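Local coordinates for fat acid-binding protein (Eubacterium ventriosum, PDB 3NYI) that binds stearic acid and, as a DegV-family protein, probably serves in fatty-acid binding, at residues V28-S33 / G273-V278; E37-D42 / K64-S69; N231-F236 / T259-L264; E255-S258 / K263-S266. One frame throughout, in Å; residues are numbered along the deposited sequence.

Interaction 1. Residues V28-S33 / G273-V278. With STE (stearic acid), chain C.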
loop_
_atom_site.group_PDB
_atom_site.type_symbol
_atom_site.label_atom_id
_atom_site.label_comp_id
_atom_site.label_asym_id
_atom_site.label_seq_id
_atom_site.Cartn_x
_atom_site.Cartn_y
_atom_site.Cartn_z
ATOM N N VAL A 28 3.341 -0.835 -12.399
ATOM C CA VAL A 28 4.010 -2.097 -12.735
ATOM C C VAL A 28 3.426 -3.194 -11.846
ATOM O O VAL A 28 3.571 -3.167 -10.614
ATOM C CB VAL A 28 5.536 -2.000 -12.544
ATOM C CG1 VAL A 28 6.232 -3.366 -12.830
ATOM C CG2 VAL A 28 6.105 -0.909 -13.429
ATOM N N PRO A 29 2.745 -4.165 -12.462
ATOM C CA PRO A 29 1.994 -5.168 -11.689
ATOM C C PRO A 29 2.831 -6.252 -11.003
ATOM O O PRO A 29 3.790 -6.786 -11.585
ATOM C CB PRO A 29 1.099 -5.839 -12.743
ATOM C CG PRO A 29 1.603 -5.411 -14.076
ATOM C CD PRO A 29 2.649 -4.361 -13.922
ATOM N N LEU A 30 2.435 -6.606 -9.782
ATOM C CA LEU A 30 2.862 -7.877 -9.200
ATOM C C LEU A 30 1.982 -8.976 -9.791
ATOM O O LEU A 30 1.034 -8.679 -10.520
ATOM C CB LEU A 30 2.779 -7.839 -7.668
ATOM C CG LEU A 30 4.032 -7.211 -7.040
ATOM C CD1 LEU A 30 4.006 -5.666 -7.090
ATOM C CD2 LEU A 30 4.229 -7.691 -5.597
ATOM N N SER A 31 2.289 -10.235 -9.491
ATOM C CA SER A 31 1.461 -11.341 -9.974
ATOM C C SER A 31 0.926 -12.178 -8.824
ATOM O O SER A 31 1.471 -12.167 -7.713
ATOM C CB SER A 31 2.242 -12.225 -10.962
ATOM O OG SER A 31 2.588 -11.461 -12.109
ATOM N N VAL A 32 -0.165 -12.881 -9.093
ATOM C CA VAL A 32 -0.726 -13.824 -8.136
ATOM C C VAL A 32 -0.915 -15.198 -8.791
ATOM O O VAL A 32 -1.145 -15.284 -9.998
ATOM C CB VAL A 32 -2.050 -13.307 -7.557
ATOM C CG1 VAL A 32 -3.054 -13.031 -8.670
ATOM C CG2 VAL A 32 -2.612 -14.289 -6.561
ATOM N N SER A 33 -0.771 -16.263 -8.002
ATOM C CA SER A 33 -1.006 -17.623 -8.485
ATOM C C SER A 33 -1.857 -18.376 -7.479
ATOM O O SER A 33 -1.664 -18.248 -6.274
ATOM C CB SER A 33 0.298 -18.395 -8.708
ATOM O OG SER A 33 0.024 -19.754 -9.060
ATOM N N GLY A 273 -5.849 -4.097 -2.543
ATOM C CA GLY A 273 -5.598 -4.925 -3.712
ATOM C C GLY A 273 -5.133 -6.331 -3.431
ATOM O O GLY A 273 -4.917 -6.727 -2.285
ATOM N N ILE A 274 -4.978 -7.080 -4.522
ATOM C CA ILE A 274 -4.496 -8.447 -4.516
ATOM C C ILE A 274 -3.195 -8.646 -3.753
ATOM O O ILE A 274 -3.069 -9.593 -2.979
ATOM C CB ILE A 274 -4.307 -8.903 -5.976
ATOM C CG1 ILE A 274 -5.682 -9.033 -6.646
ATOM C CG2 ILE A 274 -3.513 -10.202 -6.039
ATOM C CD1 ILE A 274 -5.624 -9.420 -8.147
ATOM N N VAL A 275 -2.218 -7.768 -3.968
ATOM C CA VAL A 275 -0.925 -7.917 -3.277
ATOM C C VAL A 275 -1.108 -8.059 -1.745
ATOM O O VAL A 275 -0.545 -8.959 -1.118
ATOM C CB VAL A 275 0.033 -6.743 -3.580
ATOM C CG1 VAL A 275 1.305 -6.855 -2.725
ATOM C CG2 VAL A 275 0.365 -6.697 -5.068
ATOM N N SER A 276 -1.884 -7.170 -1.141
ATOM C CA SER A 276 -2.118 -7.267 0.296
ATOM C C SER A 276 -3.084 -8.379 0.665
ATOM O O SER A 276 -2.881 -9.094 1.656
ATOM C CB SER A 276 -2.649 -5.940 0.867
ATOM O OG SER A 276 -1.676 -4.926 0.764
ATOM N N ALA A 277 -4.146 -8.524 -0.121
ATOM C CA ALA A 277 -5.196 -9.472 0.235
ATOM C C ALA A 277 -4.713 -10.920 0.262
ATOM O O ALA A 277 -5.197 -11.719 1.061
ATOM C CB ALA A 277 -6.409 -9.317 -0.691
ATOM N N VAL A 278 -3.774 -11.267 -0.612
ATOM C CA VAL A 278 -3.242 -12.622 -0.594
ATOM C C VAL A 278 -2.640 -12.897 0.784
ATOM O O VAL A 278 -2.699 -14.015 1.296
ATOM C CB VAL A 278 -2.208 -12.860 -1.720
ATOM C CG1 VAL A 278 -1.362 -14.097 -1.440
ATOM C CG2 VAL A 278 -2.919 -13.000 -3.083
HETATM C C1 STE C . 5.816 -10.399 -3.309
HETATM O O1 STE C . 6.923 -9.992 -3.492
HETATM O O2 STE C . 5.585 -11.561 -3.471
HETATM C C2 STE C . 4.764 -9.478 -2.649
HETATM C C3 STE C . 4.653 -9.776 -1.132
HETATM C C4 STE C . 3.519 -8.927 -0.506
HETATM C C5 STE C . 3.544 -9.013 1.037
HETATM C C6 STE C . 2.367 -8.203 1.628
HETATM C C7 STE C . 2.303 -8.352 3.169
HETATM C C8 STE C . 1.208 -7.395 3.707
HETATM C C9 STE C . 1.071 -7.509 5.243
HETATM C C10 STE C . -0.098 -6.598 5.708
HETATM C C11 STE C . 0.383 -5.146 5.701
HETATM C C12 STE C . -0.537 -4.146 4.962
HETATM C C13 STE C . -2.011 -4.570 4.859
HETATM C C14 STE C . -2.856 -3.328 5.250
HETATM C C15 STE C . -4.329 -3.493 4.809
HETATM C C16 STE C . -5.184 -2.427 5.539
HETATM C C17 STE C . -5.188 -1.115 4.725
HETATM C C18 STE C . -6.170 -0.090 5.337
#

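Interaction 2. Residues E37-D42 / K64-S69. With STE (stearic acid), chain C.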
loop_
_atom_site.group_PDB
_atom_site.type_symbol
_atom_site.label_atom_id
_atom_site.label_comp_id
_atom_site.label_asym_id
_atom_site.label_seq_id
_atom_site.Cartn_x
_atom_site.Cartn_y
_atom_site.Cartn_z
ATOM N N GLU A 37 1.659 -22.629 -10.053
ATOM C CA GLU A 37 2.258 -22.862 -11.365
ATOM C C GLU A 37 1.993 -21.701 -12.311
ATOM O O GLU A 37 2.919 -21.104 -12.859
ATOM C CB GLU A 37 1.721 -24.162 -11.981
ATOM C CG GLU A 37 2.149 -25.400 -11.230
ATOM C CD GLU A 37 3.662 -25.499 -11.100
ATOM O OE1 GLU A 37 4.342 -25.634 -12.141
ATOM O OE2 GLU A 37 4.170 -25.438 -9.960
ATOM N N THR A 38 0.718 -21.387 -12.500
ATOM C CA THR A 38 0.329 -20.301 -13.384
ATOM C C THR A 38 0.151 -19.005 -12.591
ATOM O O THR A 38 -0.549 -18.993 -11.581
ATOM C CB THR A 38 -0.983 -20.630 -14.099
ATOM O OG1 THR A 38 -0.776 -21.746 -14.985
ATOM C CG2 THR A 38 -1.444 -19.441 -14.907
ATOM N N TYR A 39 0.763 -17.922 -13.080
ATOM C CA TYR A 39 0.655 -16.599 -12.456
ATOM C C TYR A 39 -0.067 -15.606 -13.359
ATOM O O TYR A 39 0.037 -15.676 -14.591
ATOM C CB TYR A 39 2.042 -16.052 -12.114
ATOM C CG TYR A 39 2.649 -16.670 -10.883
ATOM C CD1 TYR A 39 3.115 -17.980 -10.900
ATOM C CD2 TYR A 39 2.768 -15.937 -9.699
ATOM C CE1 TYR A 39 3.678 -18.558 -9.766
ATOM C CE2 TYR A 39 3.322 -16.508 -8.562
ATOM C CZ TYR A 39 3.775 -17.812 -8.601
ATOM O OH TYR A 39 4.326 -18.380 -7.473
ATOM N N TYR A 40 -0.778 -14.676 -12.726
ATOM C CA TYR A 40 -1.569 -13.647 -13.394
ATOM C C TYR A 40 -1.179 -12.276 -12.878
ATOM O O TYR A 40 -1.198 -12.051 -11.671
ATOM C CB TYR A 40 -3.057 -13.859 -13.094
ATOM C CG TYR A 40 -3.531 -15.225 -13.492
ATOM C CD1 TYR A 40 -3.698 -15.549 -14.834
ATOM C CD2 TYR A 40 -3.791 -16.203 -12.538
ATOM C CE1 TYR A 40 -4.115 -16.797 -15.217
ATOM C CE2 TYR A 40 -4.208 -17.462 -12.916
ATOM C CZ TYR A 40 -4.371 -17.750 -14.258
ATOM O OH TYR A 40 -4.778 -18.995 -14.659
ATOM N N ARG A 41 -0.840 -11.364 -13.793
ATOM C CA ARG A 41 -0.495 -10.002 -13.427
ATOM C C ARG A 41 -1.678 -9.244 -12.840
ATOM O O ARG A 41 -2.755 -9.165 -13.438
ATOM C CB ARG A 41 0.129 -9.254 -14.607
ATOM C CG ARG A 41 1.504 -9.785 -14.986
ATOM C CD ARG A 41 1.953 -9.230 -16.323
ATOM N NE ARG A 41 0.915 -9.436 -17.322
ATOM C CZ ARG A 41 0.902 -8.876 -18.527
ATOM N NH1 ARG A 41 1.879 -8.054 -18.896
ATOM N NH2 ARG A 41 -0.094 -9.142 -19.360
ATOM N N ASP A 42 -1.441 -8.711 -11.644
ATOM C CA ASP A 42 -2.417 -7.975 -10.845
ATOM C C ASP A 42 -3.136 -6.914 -11.674
ATOM O O ASP A 42 -2.517 -6.004 -12.212
ATOM C CB ASP A 42 -1.651 -7.344 -9.657
ATOM C CG ASP A 42 -2.519 -6.489 -8.741
ATOM O OD1 ASP A 42 -3.757 -6.428 -8.936
ATOM O OD2 ASP A 42 -1.926 -5.873 -7.806
ATOM N N LYS A 64 -0.394 -17.369 -3.910
ATOM C CA LYS A 64 0.958 -16.846 -3.769
ATOM C C LYS A 64 1.113 -15.579 -4.589
ATOM O O LYS A 64 0.503 -15.442 -5.644
ATOM C CB LYS A 64 1.975 -17.890 -4.218
ATOM C CG LYS A 64 1.962 -19.132 -3.341
ATOM C CD LYS A 64 3.009 -20.125 -3.770
ATOM C CE LYS A 64 3.332 -21.077 -2.634
ATOM N NZ LYS A 64 3.879 -20.360 -1.437
ATOM N N THR A 65 1.904 -14.639 -4.083
ATOM C CA THR A 65 2.228 -13.440 -4.848
ATOM C C THR A 65 3.626 -13.600 -5.396
ATOM O O THR A 65 4.420 -14.410 -4.904
ATOM C CB THR A 65 2.238 -12.170 -3.959
ATOM O OG1 THR A 65 3.051 -12.415 -2.804
ATOM C CG2 THR A 65 0.840 -11.813 -3.513
ATOM N N SER A 66 3.943 -12.788 -6.393
ATOM C CA SER A 66 5.282 -12.760 -6.930
ATOM C C SER A 66 5.624 -11.322 -7.292
ATOM O O SER A 66 4.787 -10.603 -7.838
ATOM C CB SER A 66 5.352 -13.669 -8.165
ATOM O OG SER A 66 6.666 -13.725 -8.663
ATOM N N LEU A 67 6.841 -10.902 -6.939
ATOM C CA LEU A 67 7.357 -9.576 -7.266
ATOM C C LEU A 67 7.379 -9.345 -8.785
ATOM O O LEU A 67 7.406 -10.312 -9.551
ATOM C CB LEU A 67 8.773 -9.442 -6.688
ATOM C CG LEU A 67 9.882 -10.204 -7.432
ATOM C CD1 LEU A 67 11.241 -9.863 -6.833
ATOM C CD2 LEU A 67 9.668 -11.720 -7.447
ATOM N N PRO A 68 7.391 -8.072 -9.234
ATOM C CA PRO A 68 7.450 -7.867 -10.694
ATOM C C PRO A 68 8.825 -8.249 -11.202
ATOM O O PRO A 68 9.801 -8.128 -10.451
ATOM C CB PRO A 68 7.267 -6.348 -10.863
ATOM C CG PRO A 68 6.767 -5.842 -9.492
ATOM C CD PRO A 68 7.391 -6.795 -8.492
ATOM N N SER A 69 8.910 -8.707 -12.448
ATOM C CA SER A 69 10.190 -9.107 -13.004
ATOM C C SER A 69 11.008 -7.851 -13.258
ATOM O O SER A 69 10.449 -6.799 -13.540
ATOM C CB SER A 69 9.983 -9.848 -14.338
ATOM O OG SER A 69 9.467 -8.954 -15.314
HETATM C C1 STE C . 5.816 -10.399 -3.309
HETATM O O1 STE C . 6.923 -9.992 -3.492
HETATM O O2 STE C . 5.585 -11.561 -3.471
HETATM C C2 STE C . 4.764 -9.478 -2.649
HETATM C C3 STE C . 4.653 -9.776 -1.132
HETATM C C4 STE C . 3.519 -8.927 -0.506
HETATM C C5 STE C . 3.544 -9.013 1.037
HETATM C C6 STE C . 2.367 -8.203 1.628
HETATM C C7 STE C . 2.303 -8.352 3.169
HETATM C C8 STE C . 1.208 -7.395 3.707
HETATM C C9 STE C . 1.071 -7.509 5.243
HETATM C C10 STE C . -0.098 -6.598 5.708
HETATM C C11 STE C . 0.383 -5.146 5.701
HETATM C C12 STE C . -0.537 -4.146 4.962
HETATM C C13 STE C . -2.011 -4.570 4.859
HETATM C C14 STE C . -2.856 -3.328 5.250
HETATM C C15 STE C . -4.329 -3.493 4.809
HETATM C C16 STE C . -5.184 -2.427 5.539
HETATM C C17 STE C . -5.188 -1.115 4.725
HETATM C C18 STE C . -6.170 -0.090 5.337
HETATM O O HOH W 1 5.287 -16.928 -5.567
#

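Interaction 3. Residues N231-F236 / T259-L264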
loop_
_atom_site.group_PDB
_atom_site.type_symbol
_atom_site.label_atom_id
_atom_site.label_comp_id
_atom_site.label_asym_id
_atom_site.label_seq_id
_atom_site.Cartn_x
_atom_site.Cartn_y
_atom_site.Cartn_z
ATOM N N ASN A 231 0.140 13.788 17.478
ATOM C CA ASN A 231 0.946 14.391 16.422
ATOM C C ASN A 231 0.311 15.565 15.666
ATOM O O ASN A 231 0.912 16.116 14.741
ATOM C CB ASN A 231 1.395 13.304 15.450
ATOM C CG ASN A 231 2.362 12.322 16.099
ATOM O OD1 ASN A 231 1.994 11.201 16.473
ATOM N ND2 ASN A 231 3.602 12.751 16.253
ATOM N N ASN A 232 -0.902 15.918 16.064
ATOM C CA ASN A 232 -1.598 17.085 15.536
ATOM C C ASN A 232 -2.433 16.636 14.353
ATOM O O ASN A 232 -1.975 16.637 13.219
ATOM C CB ASN A 232 -0.615 18.193 15.140
ATOM C CG ASN A 232 -1.281 19.541 15.015
ATOM O OD1 ASN A 232 -2.486 19.632 14.750
ATOM N ND2 ASN A 232 -0.503 20.605 15.222
ATOM N N LYS A 233 -3.655 16.231 14.652
ATOM C CA LYS A 233 -4.550 15.658 13.668
ATOM C C LYS A 233 -4.747 16.553 12.434
ATOM O O LYS A 233 -4.896 16.049 11.316
ATOM C CB LYS A 233 -5.880 15.369 14.345
ATOM C CG LYS A 233 -6.940 14.816 13.449
ATOM C CD LYS A 233 -8.177 14.468 14.274
ATOM C CE LYS A 233 -8.789 15.706 14.912
ATOM N NZ LYS A 233 -9.503 16.557 13.923
ATOM N N ASP A 234 -4.730 17.869 12.643
ATOM C CA ASP A 234 -4.976 18.817 11.556
ATOM C C ASP A 234 -3.888 18.734 10.497
ATOM O O ASP A 234 -4.081 19.177 9.365
ATOM C CB ASP A 234 -5.009 20.252 12.084
ATOM C CG ASP A 234 -6.192 20.524 12.995
ATOM O OD1 ASP A 234 -7.242 19.864 12.833
ATOM O OD2 ASP A 234 -6.062 21.415 13.864
ATOM N N ASN A 235 -2.734 18.190 10.868
ATOM C CA ASN A 235 -1.604 18.163 9.955
ATOM C C ASN A 235 -1.496 16.883 9.132
ATOM O O ASN A 235 -0.511 16.702 8.431
ATOM C CB ASN A 235 -0.300 18.459 10.693
ATOM C CG ASN A 235 -0.231 19.909 11.198
ATOM O OD1 ASN A 235 -0.941 20.799 10.703
ATOM N ND2 ASN A 235 0.626 20.148 12.175
ATOM N N PHE A 236 -2.512 16.028 9.213
ATOM C CA PHE A 236 -2.507 14.731 8.499
ATOM C C PHE A 236 -3.605 14.591 7.447
ATOM O O PHE A 236 -4.682 15.176 7.575
ATOM C CB PHE A 236 -2.648 13.569 9.494
ATOM C CG PHE A 236 -1.407 13.304 10.282
ATOM C CD1 PHE A 236 -0.564 12.264 9.939
ATOM C CD2 PHE A 236 -1.077 14.114 11.369
ATOM C CE1 PHE A 236 0.607 12.028 10.663
ATOM C CE2 PHE A 236 0.081 13.873 12.105
ATOM C CZ PHE A 236 0.925 12.848 11.748
ATOM N N THR A 259 -15.502 9.435 14.510
ATOM C CA THR A 259 -14.659 9.183 15.676
ATOM C C THR A 259 -13.450 10.114 15.737
ATOM O O THR A 259 -13.098 10.633 16.802
ATOM C CB THR A 259 -14.213 7.717 15.739
ATOM O OG1 THR A 259 -15.371 6.878 15.805
ATOM C CG2 THR A 259 -13.342 7.465 16.968
ATOM N N LEU A 260 -12.836 10.350 14.587
ATOM C CA LEU A 260 -11.628 11.158 14.522
ATOM C C LEU A 260 -11.923 12.635 14.283
ATOM O O LEU A 260 -11.040 13.477 14.448
ATOM C CB LEU A 260 -10.706 10.645 13.415
ATOM C CG LEU A 260 -10.305 9.175 13.471
ATOM C CD1 LEU A 260 -9.171 8.930 12.476
ATOM C CD2 LEU A 260 -9.900 8.781 14.879
ATOM N N ASP A 261 -13.160 12.946 13.897
ATOM C CA ASP A 261 -13.536 14.316 13.547
ATOM C C ASP A 261 -12.661 14.832 12.405
ATOM O O ASP A 261 -12.030 15.887 12.502
ATOM C CB ASP A 261 -13.428 15.245 14.760
ATOM C CG ASP A 261 -14.019 16.618 14.491
ATOM O OD1 ASP A 261 -15.018 16.694 13.742
ATOM O OD2 ASP A 261 -13.485 17.616 15.018
ATOM N N VAL A 262 -12.604 14.061 11.324
ATOM C CA VAL A 262 -11.903 14.492 10.132
ATOM C C VAL A 262 -12.770 14.222 8.918
ATOM O O VAL A 262 -13.790 13.541 9.005
ATOM C CB VAL A 262 -10.569 13.744 9.958
ATOM C CG1 VAL A 262 -9.689 13.954 11.176
ATOM C CG2 VAL A 262 -10.822 12.249 9.728
ATOM N N LYS A 263 -12.363 14.767 7.784
ATOM C CA LYS A 263 -12.965 14.397 6.518
ATOM C C LYS A 263 -11.918 13.620 5.730
ATOM O O LYS A 263 -10.794 14.087 5.557
ATOM C CB LYS A 263 -13.405 15.645 5.756
ATOM C CG LYS A 263 -14.772 16.167 6.185
ATOM C CD LYS A 263 -15.893 15.385 5.507
ATOM C CE LYS A 263 -17.250 15.699 6.120
ATOM N NZ LYS A 263 -17.398 15.106 7.484
ATOM N N LEU A 264 -12.280 12.432 5.265
ATOM C CA LEU A 264 -11.332 11.608 4.519
ATOM C C LEU A 264 -10.895 12.282 3.230
ATOM O O LEU A 264 -11.671 13.005 2.603
ATOM C CB LEU A 264 -11.947 10.246 4.194
ATOM C CG LEU A 264 -12.372 9.383 5.385
ATOM C CD1 LEU A 264 -12.963 8.064 4.878
ATOM C CD2 LEU A 264 -11.184 9.130 6.317
#

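Interaction 4. Residues E255-S258 / K263-S266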
loop_
_atom_site.group_PDB
_atom_site.type_symbol
_atom_site.label_atom_id
_atom_site.label_comp_id
_atom_site.label_asym_id
_atom_site.label_seq_id
_atom_site.Cartn_x
_atom_site.Cartn_y
_atom_site.Cartn_z
ATOM N N GLU A 255 -17.658 5.937 10.373
ATOM C CA GLU A 255 -17.174 5.790 11.743
ATOM C C GLU A 255 -15.844 6.505 11.933
ATOM O O GLU A 255 -15.598 7.097 12.984
ATOM C CB GLU A 255 -17.001 4.317 12.111
ATOM C CG GLU A 255 -18.253 3.469 11.978
ATOM C CD GLU A 255 -17.950 1.977 12.039
ATOM O OE1 GLU A 255 -16.959 1.585 12.702
ATOM O OE2 GLU A 255 -18.704 1.196 11.422
ATOM N N VAL A 256 -14.978 6.428 10.925
ATOM C CA VAL A 256 -13.685 7.109 10.988
ATOM C C VAL A 256 -13.877 8.620 11.089
ATOM O O VAL A 256 -13.287 9.275 11.952
ATOM C CB VAL A 256 -12.804 6.790 9.763
ATOM C CG1 VAL A 256 -11.565 7.683 9.730
ATOM C CG2 VAL A 256 -12.403 5.307 9.745
ATOM N N GLU A 257 -14.712 9.169 10.211
ATOM C CA GLU A 257 -14.899 10.610 10.167
ATOM C C GLU A 257 -15.491 11.102 11.479
ATOM O O GLU A 257 -15.072 12.127 12.014
ATOM C CB GLU A 257 -15.789 11.020 8.988
ATOM C CG GLU A 257 -15.114 10.860 7.627
ATOM C CD GLU A 257 -15.909 11.495 6.502
ATOM O OE1 GLU A 257 -17.112 11.774 6.705
ATOM O OE2 GLU A 257 -15.329 11.723 5.415
ATOM N N SER A 258 -16.463 10.348 11.983
ATOM C CA SER A 258 -17.153 10.663 13.220
ATOM C C SER A 258 -16.219 10.548 14.424
ATOM O O SER A 258 -16.141 11.452 15.257
ATOM C CB SER A 258 -18.344 9.715 13.388
ATOM O OG SER A 258 -18.895 9.799 14.688
ATOM N N LYS A 263 -12.363 14.767 7.784
ATOM C CA LYS A 263 -12.965 14.397 6.518
ATOM C C LYS A 263 -11.918 13.620 5.730
ATOM O O LYS A 263 -10.794 14.087 5.557
ATOM C CB LYS A 263 -13.405 15.645 5.756
ATOM C CG LYS A 263 -14.772 16.167 6.185
ATOM C CD LYS A 263 -15.893 15.385 5.507
ATOM C CE LYS A 263 -17.250 15.699 6.120
ATOM N NZ LYS A 263 -17.398 15.106 7.484
ATOM N N LEU A 264 -12.280 12.432 5.265
ATOM C CA LEU A 264 -11.332 11.608 4.519
ATOM C C LEU A 264 -10.895 12.282 3.230
ATOM O O LEU A 264 -11.671 13.005 2.603
ATOM C CB LEU A 264 -11.947 10.246 4.194
ATOM C CG LEU A 264 -12.372 9.383 5.385
ATOM C CD1 LEU A 264 -12.963 8.064 4.878
ATOM C CD2 LEU A 264 -11.184 9.130 6.317
ATOM N N ASP A 265 -9.657 12.041 2.816
ATOM C CA ASP A 265 -9.262 12.424 1.472
ATOM C C ASP A 265 -9.617 11.281 0.542
ATOM O O ASP A 265 -8.911 10.282 0.476
ATOM C CB ASP A 265 -7.778 12.770 1.397
ATOM C CG ASP A 265 -7.527 14.257 1.595
ATOM O OD1 ASP A 265 -7.010 14.901 0.653
ATOM O OD2 ASP A 265 -7.872 14.785 2.682
ATOM N N SER A 266 -10.730 11.431 -0.168
ATOM C CA SER A 266 -11.332 10.304 -0.867
ATOM C C SER A 266 -10.514 9.827 -2.056
ATOM O O SER A 266 -10.633 8.671 -2.469
ATOM C CB SER A 266 -12.766 10.645 -1.292
ATOM O OG SER A 266 -12.781 11.825 -2.065
#

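Interaction 1. Residues V28-S33 / G273-V278
Leu30 and Val275 meet as branched aliphatic chains with no aromatic ring or side-chain amide between them; the flat group beside them is the carboxylate of stearic acid, whose C1 lies 3.9 Å from Leu30 CD2. The contact sets the end of strand 25-33, part of the mixed sheet in the first half of this DegV-family fold, against the first turn of helix 274-280, which arrives some 240 residues later. Gly273 occupies the N-cap position of that helix, and Asp14 takes its backbone N-H. Everything across the interface is apolar and buried. Val275 uses its two methyls for two different jobs. With CG1 anti to the backbone N (chi1 174°), that methyl faces the lipid, 3.8 Å from C4 of the acid, while CG2 turns to the strand and rests 3.7 Å from Leu30 CB, the two side chains crossing at about a right angle. Leu30 adds its own branch: CD2 comes within 3.5 Å of C2 of the acid, next to the head group. Strand end and helix thus both line the lipid beside its head group. With an alanine in place of Val275, Leu30 CB and the C4 region of the fatty chain would probably both lose their packing partner, leaving a gap between strand, helix and lipid. Further along the strand, Val32 meets two residues one helical turn apart. Its CB approaches Ile274 CG2 at 3.8 Å, and its CG2, anti to the backbone N, meets Val278 CG2 methyl to methyl at 3.7 Å.

Interaction 2. Residues E37-D42 / K64-S69
Tyr39 and Ser66 belong to the two strands that border strand 25-33, and they meet over it beside the head-group end of the fatty-acid site. The short axes of strands 39-41 and 64-66 pass 8.4 Å apart at 57°, too far for backbone pairing, and the tyrosine ring spans the distance. Its CG stands anti to the carbonyl carbon (chi1 -77°), which carries the ring past Ser33 to the far strand. There CE2 comes to 3.5 Å from Ser66 CB, which approaches the ring obliquely, while the Thr65 carbonyl carbon sits at the ring edge. The phenol oxygen ends 4.0 Å from Lys64 CB; beyond that carbon the lysine chain leads away. Within the mixed sheet both strands run antiparallel to 25-33, one on either side of it: Tyr40 pairs with Val32, while Lys64 and Ser66 pair with Ser33 and Ser31. A water ties the tyrosine to the other strand, 2.6 Å from Tyr39 OH and donating to Thr65 O at 2.7 Å. The side chain of Thr65 turns from the tyrosine toward the lipid, its OG1 set between backbone N and carbonyl carbon (chi1 50°). From there OG1 donates to O2 of stearic acid at 2.8 Å. His279 also bonds this hydroxyl, and Ser97 is a further partner of the acid.

Interaction 3. Residues N231-F236 / T259-L264
Lys233 NZ donates to the backbone oxygen Asp261 O at 3.0 Å, the polar bond that joins these two turns. The turns lie at the same end of an alpha/beta unit: the loop with Lys233 leads into strand 236-242, and the chain at Asp261 follows helix 246-260, the connection of a beta-alpha-beta crossover to strand 270-271. The ammonium group reaches the carbonyl from above, 47° out of its plane and with a C=O...N angle of 132°, so it does not lie on a lone pair. Lys233 starts out straight, its CG anti to the backbone N, and then bends at chi3 and chi4, which curls the chain over the carbonyls of Leu260 and Asp261. Leu260 O lies 3.0 Å from Lys233 CD, close under the methylenes; it is also near NZ, but the angle is too poor for a hydrogen bond. The carboxylate of Asp261 stays beyond salt-bridge range, with OD2 4.3 Å from Lys233 NZ. Together with those two carbonyl oxygens, it would probably make this spot attractive for a positive charge. A leucine at Lys233 would probably leave Asp261 O without its ammonium donor and the carboxylate beside it without a neighbouring positive charge. Below the polar contact the packing is aliphatic and close. Val262, in an extended backbone just past the positive-phi Asp261, crosses the lysine chain obliquely and places its CG1 3.7 Å from Lys233 CG and a tight 3.5 Å from Lys233 CD.

Interaction 4. Residues E255-S258 / K263-S266
Glu257 supplies the polar part of this contact, dividing its carboxylate between a backbone N-H and a lysine of the segment 263-266. The stronger bond is the one to the main chain: Leu264 N donates to Glu257 OE2 at 3.1 Å, nearly straight at 166°. It meets that oxygen on the anti side, 27° out of the carboxylate plane. The chain of Glu257 runs extended beyond CG, enough to carry its acid group from the helix across to the returning backbone. The charged pair is looser. Lys263 begins by pointing away from the helix, but bends at chi2 and chi4 bring its ammonium group round to the other carboxylate oxygen, where NZ and Glu257 OE1 form a salt bridge of 3.4 Å whose hydrogen bond is weak. Held through both oxygens, the carboxylate has less freedom to turn about its last bond than either partner alone would leave it.

Apolar contacts lie alongside. Leu264 CG packs on the aliphatic stem of Glu257, 3.8 Å from its CG, the two side chains crossing at a slant. Leu264 CD2 reaches deeper to Val256 CG1 at 3.7 Å, these two crossing at about a right angle. Val256 and Leu264 also both touch Val240, so they sit between the helix and strand 236-242. The contact fastens the loop after helix 246-260 back onto the helix's last turns, at the return leg of the beta-alpha-beta crossover from strand 236-242 to the parallel strand 270-271.

Interactions 1 and 2 sit together at the head-group end of the stearic acid, with centres 7 Å apart, and both touch the ligand. Strand 25-33 links them: Leu30 O and Asp42 N, 2.7 Å apart, make a probable hydrogen bond, as do Ser33 OG and Thr38 O. Interactions 3 and 4 form a second pair on the opposite side of the chain's centre, 9 Å apart between centres, sharing Lys263 and Leu264. A probable hydrogen bond from Val262 N to Glu257 O joins them. The pairs do not touch; the centres of interactions 1 and 4 are 27 Å apart. In interaction 4, the side chain of Val256 is about 9 Å from the bound stearic acid.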